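Local coordinates for protein esterase Rv0045c (PDB 6WYN) that hydrolyses carboxylic esters, preferring short straight-chain alkyl esters, as a serine esterase of the alpha/beta hydrolase superfamily with an inserted cap domain, at residues A[122-131]-A[248-258]. Sequence-based numbering, arbitrary orientation.
Sequences WREDGNYSPQ and WRYDAIRTFGD
D251 is clasped between W122 and Y128. Its carboxylate stacks on the indole, the planes 6° apart, and its CB sits over the five-membered ring, 3.6 Å from the centroid, a CH-pi contact. The Y128 ring stands steeply to the same carboxylate, and Y128 OH donates to the anti lone pair of D251 OD2 at 2.6 Å. With CG anti to the backbone N, chi1 -171° swings the D251 carboxylate across to lie along the indole face, with OD2 at Y128 OH. At the indole edge, W122 NE1 donates in the ring plane to R249 O (3.1 Å). Farther along, G126 O receives weak bonds from R254 N and T255 N, and R254 NH1 bonds weakly to D125 O.

Behind Y128, R123 N donates almost straight to Y128 OH (2.8 Å, 173°), fixing the hydroxyl that serves D251. R123 grips D125 side-on through NE and NH1, while D125 OD1 also accepts from N127 N, an Asx turn that overlaps the end of the type I turn R123 to G126; these bonds hold the turn that carries G126. S129 OG accepts from L132 N, N-capping helix 130-144.

Between nearest atoms, the I253 side chain lies about 4 Å from the selectivity site G91 and that of F256 about 5 Å from the side chain of H188, so this contact between the loop leading into helix 130-144 and the loop before helix 260-268 borders the substrate-selectivity region of an alpha/beta hydrolase.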
ATOM      1  N   TRP A 122     -14.390   6.021  -4.717  1.00 18.45           N
ATOM      2  CA  TRP A 122     -13.858   7.397  -4.549  1.00 20.37           C
ATOM      3  C   TRP A 122     -14.731   8.176  -3.562  1.00 21.33           C
ATOM      4  O   TRP A 122     -15.828   7.717  -3.162  1.00 21.26           O
ATOM      5  CB  TRP A 122     -13.748   8.100  -5.892  1.00 19.54           C
ATOM      6  CG  TRP A 122     -12.692   7.597  -6.811  1.00 21.32           C
ATOM      7  CD1 TRP A 122     -11.975   6.445  -6.709  1.00 20.00           C
ATOM      8  CD2 TRP A 122     -12.254   8.247  -8.016  1.00 23.50           C
ATOM      9  NE1 TRP A 122     -11.127   6.338  -7.770  1.00 22.29           N
ATOM     10  CE2 TRP A 122     -11.255   7.436  -8.580  1.00 22.95           C
ATOM     11  CE3 TRP A 122     -12.577   9.451  -8.651  1.00 25.44           C
ATOM     12  CZ2 TRP A 122     -10.627   7.746  -9.783  1.00 24.75           C
ATOM     13  CZ3 TRP A 122     -11.907   9.795  -9.807  1.00 24.53           C
ATOM     14  CH2 TRP A 122     -10.968   8.937 -10.386  1.00 25.55           C
ATOM     15  N   ARG A 123     -14.202   9.280  -3.058  1.00 23.95           N
ATOM     16  CA  ARG A 123     -14.990  10.243  -2.235  1.00 29.12           C
ATOM     17  C   ARG A 123     -14.984  11.591  -2.937  1.00 26.91           C
ATOM     18  O   ARG A 123     -13.944  11.959  -3.505  1.00 28.64           O
ATOM     19  CB  ARG A 123     -14.397  10.430  -0.850  1.00 30.81           C
ATOM     20  CG  ARG A 123     -14.140   9.148  -0.082  1.00 30.40           C
ATOM     21  CD  ARG A 123     -13.120   9.549   0.965  1.00 34.59           C
ATOM     22  NE  ARG A 123     -13.646  10.690   1.718  1.00 36.92           N
ATOM     23  CZ  ARG A 123     -14.442  10.584   2.770  1.00 33.22           C
ATOM     24  NH1 ARG A 123     -14.876  11.689   3.366  1.00 39.44           N
ATOM     25  NH2 ARG A 123     -14.794   9.389   3.215  1.00 27.72           N
ATOM     26  N   GLU A 124     -16.121  12.283  -3.001  1.00 32.11           N
ATOM     27  CA  GLU A 124     -16.175  13.528  -3.839  1.00 35.67           C
ATOM     28  C   GLU A 124     -15.325  14.615  -3.145  1.00 30.78           C
ATOM     29  O   GLU A 124     -14.834  15.528  -3.850  1.00 31.72           O
ATOM     30  CB  GLU A 124     -17.622  13.968  -4.132  1.00 49.05           C
ATOM     31  CG  GLU A 124     -18.401  13.026  -5.071  1.00 55.74           C
ATOM     32  CD  GLU A 124     -18.055  13.063  -6.562  1.00 67.99           C
ATOM     33  OE1 GLU A 124     -16.866  13.211  -6.887  1.00 84.38           O
ATOM     34  OE2 GLU A 124     -18.975  12.916  -7.411  1.00 75.66           O
ATOM     35  N   ASP A 125     -15.118  14.473  -1.823  1.00 23.73           N
ATOM     36  CA  ASP A 125     -14.330  15.422  -0.966  1.00 33.75           C
ATOM     37  C   ASP A 125     -12.831  15.134  -1.014  1.00 38.61           C
ATOM     38  O   ASP A 125     -12.154  15.557  -0.069  1.00 38.27           O
ATOM     39  CB  ASP A 125     -14.811  15.334   0.476  1.00 29.53           C
ATOM     40  CG  ASP A 125     -14.533  14.066   1.244  1.00 32.48           C
ATOM     41  OD1 ASP A 125     -13.822  13.193   0.741  1.00 30.20           O
ATOM     42  OD2 ASP A 125     -15.022  13.993   2.363  1.00 30.13           O
ATOM     43  N   GLY A 126     -12.390  14.317  -1.941  1.00 38.95           N
ATOM     44  CA  GLY A 126     -11.002  13.895  -2.258  1.00 37.89           C
ATOM     45  C   GLY A 126     -10.101  13.566  -1.063  1.00 33.57           C
ATOM     46  O   GLY A 126      -8.840  13.726  -1.225  1.00 32.95           O
ATOM     47  N   ASN A 127     -10.667  13.070   0.040  1.00 26.17           N
ATOM     48  CA  ASN A 127      -9.964  12.918   1.331  1.00 30.14           C
ATOM     49  C   ASN A 127      -9.702  11.455   1.770  1.00 29.57           C
ATOM     50  O   ASN A 127     -10.516  10.795   2.446  1.00 27.74           O
ATOM     51  CB  ASN A 127     -10.694  13.638   2.471  1.00 33.26           C
ATOM     52  CG  ASN A 127      -9.744  13.886   3.631  1.00 33.81           C
ATOM     53  OD1 ASN A 127      -9.156  12.915   4.104  1.00 30.96           O
ATOM     54  ND2 ASN A 127      -9.550  15.140   4.061  1.00 30.88           N
ATOM     55  N   TYR A 128      -8.442  11.077   1.670  1.00 31.40           N
ATOM     56  CA  TYR A 128      -7.993   9.704   1.953  1.00 27.85           C
ATOM     57  C   TYR A 128      -7.024   9.739   3.134  1.00 29.88           C
ATOM     58  O   TYR A 128      -5.956   9.102   3.064  1.00 27.11           O
ATOM     59  CB  TYR A 128      -7.487   9.193   0.616  1.00 25.31           C
ATOM     60  CG  TYR A 128      -8.521   9.350  -0.462  1.00 22.32           C
ATOM     61  CD1 TYR A 128      -9.720   8.684  -0.366  1.00 24.08           C
ATOM     62  CD2 TYR A 128      -8.313  10.156  -1.574  1.00 25.36           C
ATOM     63  CE1 TYR A 128     -10.691   8.796  -1.349  1.00 22.32           C
ATOM     64  CE2 TYR A 128      -9.265  10.255  -2.584  1.00 24.72           C
ATOM     65  CZ  TYR A 128     -10.469   9.574  -2.459  1.00 22.79           C
ATOM     66  OH  TYR A 128     -11.478   9.682  -3.383  1.00 23.22           O
ATOM     67  N   SER A 129      -7.429  10.428   4.206  1.00 27.54           N
ATOM     68  CA  SER A 129      -6.643  10.583   5.452  1.00 23.69           C
ATOM     69  C   SER A 129      -6.541   9.193   6.011  1.00 21.56           C
ATOM     70  O   SER A 129      -7.489   8.415   5.865  1.00 20.53           O
ATOM     71  CB  SER A 129      -7.241  11.558   6.507  1.00 22.41           C
ATOM     72  OG  SER A 129      -8.266  10.912   7.295  1.00 22.33           O
ATOM     73  N   PRO A 130      -5.436   8.883   6.733  1.00 20.07           N
ATOM     74  CA  PRO A 130      -5.339   7.638   7.475  1.00 19.13           C
ATOM     75  C   PRO A 130      -6.534   7.433   8.406  1.00 20.37           C
ATOM     76  O   PRO A 130      -6.973   6.320   8.569  1.00 18.84           O
ATOM     77  CB  PRO A 130      -4.052   7.814   8.300  1.00 20.38           C
ATOM     78  CG  PRO A 130      -3.220   8.780   7.491  1.00 20.02           C
ATOM     79  CD  PRO A 130      -4.214   9.703   6.835  1.00 20.55           C
ATOM     80  N   GLN A 131      -6.975   8.498   9.093  1.00 19.34           N
ATOM     81  CA  GLN A 131      -8.089   8.428  10.071  1.00 21.93           C
ATOM     82  C   GLN A 131      -9.418   8.002   9.400  1.00 18.37           C
ATOM     83  O   GLN A 131     -10.139   7.179  10.021  1.00 20.31           O
ATOM     84  CB  GLN A 131      -8.236   9.798  10.737  1.00 24.89           C
ATOM     85  CG  GLN A 131      -7.088  10.126  11.708  1.00 30.30           C
ATOM     86  CD  GLN A 131      -5.719  10.676  11.303  1.00 35.27           C
ATOM     87  OE1 GLN A 131      -5.313  10.852  10.123  1.00 29.03           O
ATOM     88  NE2 GLN A 131      -4.964  10.968  12.371  1.00 26.93           N
ATOM     89  N   TRP A 248      -6.177   6.617 -14.923  1.00 23.48           N
ATOM     90  CA  TRP A 248      -5.734   6.025 -13.632  1.00 27.23           C
ATOM     91  C   TRP A 248      -6.957   5.558 -12.839  1.00 29.46           C
ATOM     92  O   TRP A 248      -8.003   6.252 -12.834  1.00 28.15           O
ATOM     93  CB  TRP A 248      -4.888   6.996 -12.801  1.00 25.33           C
ATOM     94  CG  TRP A 248      -3.583   7.405 -13.436  1.00 31.27           C
ATOM     95  CD1 TRP A 248      -3.227   8.667 -13.840  1.00 31.30           C
ATOM     96  CD2 TRP A 248      -2.428   6.569 -13.705  1.00 30.37           C
ATOM     97  NE1 TRP A 248      -1.944   8.663 -14.329  1.00 31.51           N
ATOM     98  CE2 TRP A 248      -1.435   7.395 -14.280  1.00 30.37           C
ATOM     99  CE3 TRP A 248      -2.128   5.210 -13.514  1.00 28.46           C
ATOM    100  CZ2 TRP A 248      -0.178   6.911 -14.660  1.00 29.64           C
ATOM    101  CZ3 TRP A 248      -0.891   4.735 -13.894  1.00 30.62           C
ATOM    102  CH2 TRP A 248       0.074   5.576 -14.462  1.00 28.92           C
ATOM    103  N   ARG A 249      -6.796   4.456 -12.118  1.00 27.37           N
ATOM    104  CA  ARG A 249      -7.833   3.906 -11.212  1.00 25.10           C
ATOM    105  C   ARG A 249      -7.885   4.769  -9.954  1.00 24.29           C
ATOM    106  O   ARG A 249      -8.961   4.796  -9.283  1.00 24.81           O
ATOM    107  CB  ARG A 249      -7.569   2.425 -10.911  1.00 22.20           C
ATOM    108  CG  ARG A 249      -7.999   1.457 -11.996  1.00 23.49           C
ATOM    109  CD  ARG A 249      -8.050   0.009 -11.470  1.00 22.51           C
ATOM    110  NE  ARG A 249      -8.197  -0.874 -12.591  1.00 23.56           N
ATOM    111  CZ  ARG A 249      -9.349  -1.186 -13.167  1.00 26.51           C
ATOM    112  NH1 ARG A 249     -10.487  -0.687 -12.708  1.00 26.52           N
ATOM    113  NH2 ARG A 249      -9.338  -1.976 -14.215  1.00 25.63           N
ATOM    114  N   TYR A 250      -6.802   5.462  -9.585  1.00 20.77           N
ATOM    115  CA  TYR A 250      -6.817   6.204  -8.305  1.00 20.89           C
ATOM    116  C   TYR A 250      -7.295   7.647  -8.528  1.00 21.54           C
ATOM    117  O   TYR A 250      -7.113   8.220  -9.586  1.00 21.60           O
ATOM    118  CB  TYR A 250      -5.447   6.273  -7.619  1.00 24.30           C
ATOM    119  CG  TYR A 250      -4.328   6.834  -8.459  1.00 23.43           C
ATOM    120  CD1 TYR A 250      -4.064   8.202  -8.523  1.00 29.13           C
ATOM    121  CD2 TYR A 250      -3.553   5.988  -9.225  1.00 24.45           C
ATOM    122  CE1 TYR A 250      -3.011   8.700  -9.292  1.00 27.23           C
ATOM    123  CE2 TYR A 250      -2.499   6.458  -9.994  1.00 25.98           C
ATOM    124  CZ  TYR A 250      -2.217   7.817 -10.010  1.00 28.68           C
ATOM    125  OH  TYR A 250      -1.192   8.232 -10.804  1.00 31.40           O
ATOM    126  N   ASP A 251      -7.873   8.197  -7.485  1.00 23.61           N
ATOM    127  CA  ASP A 251      -8.372   9.582  -7.413  1.00 25.32           C
ATOM    128  C   ASP A 251      -7.152  10.404  -7.026  1.00 34.60           C
ATOM    129  O   ASP A 251      -6.453  10.004  -6.018  1.00 33.60           O
ATOM    130  CB  ASP A 251      -9.481   9.700  -6.366  1.00 20.80           C
ATOM    131  CG  ASP A 251     -10.233  11.041  -6.344  1.00 20.90           C
ATOM    132  OD1 ASP A 251     -10.033  11.839  -7.240  1.00 19.38           O
ATOM    133  OD2 ASP A 251     -10.933  11.283  -5.381  1.00 17.51           O
ATOM    134  N   ALA A 252      -6.848  11.451  -7.800  1.00 31.72           N
ATOM    135  CA  ALA A 252      -5.988  12.541  -7.281  1.00 36.40           C
ATOM    136  C   ALA A 252      -6.328  12.645  -5.784  1.00 25.87           C
ATOM    137  O   ALA A 252      -7.475  12.473  -5.479  1.00 24.89           O
ATOM    138  CB  ALA A 252      -6.233  13.835  -8.046  1.00 34.79           C
ATOM    139  N   ILE A 253      -5.340  12.659  -4.902  1.00 28.95           N
ATOM    140  CA  ILE A 253      -5.535  12.960  -3.454  1.00 31.05           C
ATOM    141  C   ILE A 253      -5.376  14.478  -3.372  1.00 34.70           C
ATOM    142  O   ILE A 253      -4.199  14.996  -3.521  1.00 27.64           O
ATOM    143  CB  ILE A 253      -4.523  12.232  -2.556  1.00 34.75           C
ATOM    144  CG1 ILE A 253      -4.355  10.753  -2.934  1.00 39.00           C
ATOM    145  CG2 ILE A 253      -4.900  12.396  -1.094  1.00 29.46           C
ATOM    146  CD1 ILE A 253      -3.322  10.012  -2.085  1.00 39.96           C
ATOM    147  N   ARG A 254      -6.503  15.141  -3.192  1.00 33.68           N
ATOM    148  CA  ARG A 254      -6.461  16.588  -2.951  1.00 35.35           C
ATOM    149  C   ARG A 254      -5.901  16.773  -1.547  1.00 35.53           C
ATOM    150  O   ARG A 254      -5.243  17.804  -1.352  1.00 29.74           O
ATOM    151  CB  ARG A 254      -7.891  17.145  -2.926  1.00 35.75           C
ATOM    152  CG  ARG A 254      -7.964  18.662  -3.027  1.00 39.49           C
ATOM    153  CD  ARG A 254      -9.333  19.302  -2.906  1.00 41.45           C
ATOM    154  NE  ARG A 254      -9.819  19.320  -1.538  1.00 49.80           N
ATOM    155  CZ  ARG A 254     -10.717  18.465  -1.087  1.00 60.61           C
ATOM    156  NH1 ARG A 254     -11.126  18.508   0.168  1.00 37.39           N
ATOM    157  NH2 ARG A 254     -11.205  17.565  -1.916  1.00 67.75           N
ATOM    158  N   THR A 255      -6.051  15.761  -0.665  1.00 33.25           N
ATOM    159  CA  THR A 255      -5.728  16.030   0.777  1.00 35.83           C
ATOM    160  C   THR A 255      -5.424  14.777   1.646  1.00 35.83           C
ATOM    161  O   THR A 255      -6.139  13.797   1.394  1.00 38.85           O
ATOM    162  CB  THR A 255      -6.925  16.789   1.337  1.00 26.74           C
ATOM    163  OG1 THR A 255      -6.385  17.579   2.362  1.00 21.80           O
ATOM    164  CG2 THR A 255      -7.966  15.875   1.899  1.00 31.26           C
ATOM    165  N   PHE A 256      -4.493  14.856   2.617  1.00 33.21           N
ATOM    166  CA  PHE A 256      -4.184  13.743   3.570  1.00 29.36           C
ATOM    167  C   PHE A 256      -4.841  14.091   4.914  1.00 24.70           C
ATOM    168  O   PHE A 256      -6.004  14.543   4.867  1.00 33.47           O
ATOM    169  CB  PHE A 256      -2.671  13.563   3.710  1.00 29.11           C
ATOM    170  CG  PHE A 256      -1.971  13.090   2.461  1.00 28.90           C
ATOM    171  CD1 PHE A 256      -1.462  13.994   1.542  1.00 28.49           C
ATOM    172  CD2 PHE A 256      -1.817  11.737   2.204  1.00 27.98           C
ATOM    173  CE1 PHE A 256      -0.819  13.558   0.395  1.00 32.71           C
ATOM    174  CE2 PHE A 256      -1.172  11.301   1.058  1.00 28.27           C
ATOM    175  CZ  PHE A 256      -0.674  12.213   0.156  1.00 31.09           C
ATOM    176  N   GLY A 257      -4.166  13.902   6.068  1.00 29.01           N
ATOM    177  CA  GLY A 257      -4.850  14.362   7.299  1.00 24.73           C
ATOM    178  C   GLY A 257      -4.382  14.012   8.704  1.00 37.99           C
ATOM    179  O   GLY A 257      -4.128  12.827   8.850  1.00 39.52           O
ATOM    180  N   ASP A 258      -4.280  14.982   9.648  1.00 40.13           N
ATOM    181  CA  ASP A 258      -3.996  14.811  11.118  1.00 42.29           C
ATOM    182  C   ASP A 258      -2.735  14.020  11.510  1.00 36.00           C
ATOM    183  O   ASP A 258      -2.641  12.836  11.132  1.00 40.98           O
ATOM    184  CB  ASP A 258      -5.243  14.335  11.871  1.00 47.61           C
ATOM    185  CG  ASP A 258      -5.085  14.337  13.383  1.00 51.05           C
ATOM    186  OD1 ASP A 258      -4.520  15.313  13.915  1.00 37.72           O
ATOM    187  OD2 ASP A 258      -5.534  13.362  14.015  1.00 52.96           O
TER